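Local coordinates for UPF0201 protein MJ1564 (Methanocaldococcus jannaschii DSM 2661, PDB 2PZZ) that is of unknown function, belonging to an archaeal family that resembles RNA-binding proteins in structure but is unlikely to bind RNA, at residues E114-M117 / K118-D122. Residues are numbered along the deposited sequence; the frame is centred on the assembly and turned at random.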
loop_
_atom_site.group_PDB
_atom_site.type_symbol
_atom_site.label_atom_id
_atom_site.label_comp_id
_atom_site.label_asym_id
_atom_site.label_seq_id
_atom_site.Cartn_x
_atom_site.Cartn_y
_atom_site.Cartn_z
ATOM N N GLU A 114 -19.255 -18.955 -22.276
ATOM C CA GLU A 114 -18.029 -18.259 -22.651
ATOM C C GLU A 114 -16.808 -19.167 -22.460
ATOM O O GLU A 114 -16.817 -20.067 -21.619
ATOM C CB GLU A 114 -17.847 -17.003 -21.787
ATOM C CG GLU A 114 -18.828 -15.866 -22.067
ATOM C CD GLU A 114 -18.588 -15.197 -23.411
ATOM O OE1 GLU A 114 -17.549 -15.484 -24.048
ATOM O OE2 GLU A 114 -19.436 -14.375 -23.827
ATOM N N ASP A 115 -15.769 -18.928 -23.248
ATOM C CA ASP A 115 -14.517 -19.675 -23.151
ATOM C C ASP A 115 -13.536 -18.681 -22.516
ATOM O O ASP A 115 -13.286 -17.616 -23.077
ATOM C CB ASP A 115 -14.024 -20.077 -24.546
ATOM C CG ASP A 115 -12.778 -20.953 -24.502
ATOM O OD1 ASP A 115 -12.089 -20.978 -23.463
ATOM O OD2 ASP A 115 -12.476 -21.612 -25.521
ATOM N N ILE A 116 -12.992 -19.024 -21.352
ATOM C CA ILE A 116 -12.078 -18.132 -20.643
ATOM C C ILE A 116 -10.853 -17.719 -21.469
ATOM O O ILE A 116 -10.395 -16.582 -21.367
ATOM C CB ILE A 116 -11.634 -18.756 -19.285
ATOM C CG1 ILE A 116 -11.373 -17.641 -18.264
ATOM C CG2 ILE A 116 -10.398 -19.646 -19.469
ATOM C CD1 ILE A 116 -10.164 -16.813 -18.535
HETATM N N MSE A 117 -10.340 -18.623 -22.300
HETATM C CA MSE A 117 -9.180 -18.302 -23.125
HETATM C C MSE A 117 -9.533 -17.294 -24.209
HETATM O O MSE A 117 -8.684 -16.505 -24.618
HETATM C CB MSE A 117 -8.593 -19.561 -23.775
HETATM C CG MSE A 117 -7.195 -19.920 -23.278
HETATM SE SE MSE A 117 -5.852 -18.538 -23.597
HETATM C CE MSE A 117 -5.090 -19.231 -25.231
ATOM N N LYS A 118 -10.778 -17.323 -24.684
ATOM C CA LYS A 118 -11.203 -16.379 -25.708
ATOM C C LYS A 118 -11.358 -15.006 -25.082
ATOM O O LYS A 118 -11.121 -13.989 -25.733
ATOM C CB LYS A 118 -12.523 -16.813 -26.351
ATOM C CG LYS A 118 -12.346 -17.836 -27.470
ATOM C CD LYS A 118 -13.655 -18.107 -28.199
ATOM C CE LYS A 118 -13.447 -19.064 -29.366
ATOM N NZ LYS A 118 -14.678 -19.205 -30.199
ATOM N N ILE A 119 -11.761 -14.985 -23.813
ATOM C CA ILE A 119 -11.930 -13.734 -23.078
ATOM C C ILE A 119 -10.560 -13.066 -23.007
ATOM O O ILE A 119 -10.416 -11.861 -23.257
ATOM C CB ILE A 119 -12.408 -13.999 -21.625
ATOM C CG1 ILE A 119 -13.820 -14.594 -21.629
ATOM C CG2 ILE A 119 -12.354 -12.707 -20.804
ATOM C CD1 ILE A 119 -14.873 -13.632 -22.066
ATOM N N ILE A 120 -9.554 -13.874 -22.675
ATOM C CA ILE A 120 -8.190 -13.385 -22.539
ATOM C C ILE A 120 -7.583 -12.899 -23.846
ATOM O O ILE A 120 -6.896 -11.881 -23.864
ATOM C CB ILE A 120 -7.281 -14.464 -21.914
ATOM C CG1 ILE A 120 -7.727 -14.730 -20.473
ATOM C CG2 ILE A 120 -5.826 -14.006 -21.942
ATOM C CD1 ILE A 120 -6.902 -15.780 -19.747
ATOM N N LYS A 121 -7.822 -13.628 -24.930
ATOM C CA LYS A 121 -7.296 -13.232 -26.234
ATOM C C LYS A 121 -7.949 -11.923 -26.655
ATOM O O LYS A 121 -7.333 -11.071 -27.288
ATOM C CB LYS A 121 -7.588 -14.317 -27.283
ATOM C CG LYS A 121 -6.672 -15.535 -27.178
ATOM C CD LYS A 121 -7.087 -16.657 -28.135
ATOM C CE LYS A 121 -6.110 -17.839 -28.048
ATOM N NZ LYS A 121 -6.602 -19.103 -28.701
ATOM N N ASP A 122 -9.210 -11.780 -26.281
ATOM C CA ASP A 122 -9.995 -10.602 -26.596
ATOM C C ASP A 122 -9.516 -9.385 -25.801
ATOM O O ASP A 122 -9.471 -8.268 -26.325
ATOM C CB ASP A 122 -11.461 -10.899 -26.284
ATOM C CG ASP A 122 -12.379 -9.771 -26.662
ATOM O OD1 ASP A 122 -12.408 -8.760 -25.937
ATOM O OD2 ASP A 122 -13.074 -9.895 -27.693
#
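Asp-115 O accepts from Ile-119 N at 3.1 Å, with the donor in the carbonyl plane, and receives a weak, bent bond from Lys-118 N as well (N-H...O 127°), so that Asp-115 holds the first turn of helix 116-123 by its backbone and also by its side chain. The carboxylate turns back to cap the helix: with CG anti to the backbone N (chi1 -176°), Asp-115 OD1 lies 3.2 Å from Met-117 N, which meets it from above the carboxylate plane. This is an N-cap, in which a side-chain oxygen accepts from a backbone N-H of the opening turn, and its charge would be expected to suit the positive end of the helix dipole. Regular i to i+4 bonds follow, Ile-120 N to Ile-116 O and Lys-121 N to Met-117 O. On the buried side, the CD1 methyls of Ile-116 and Ile-120 meet at 3.6 Å, and both side chains also touch Met-75; Ile-120 goes on to Arg-68 and Leu-71 of helix 64-73. Met-117, present as selenomethionine, bends at chi2 and chi3, bringing its CE to 3.3 Å from CE of the extended Lys-121, closer than a usual carbon-carbon contact, so the exact placing of these two chain ends is doubtful. At the exposed start, Glu-114 crosses Ile-119 at about a right angle, its OE1 3.8 Å from the CD1 methyl. The aliphatic part of Lys-118 runs past Asp-115, CG to CB 4.0 Å.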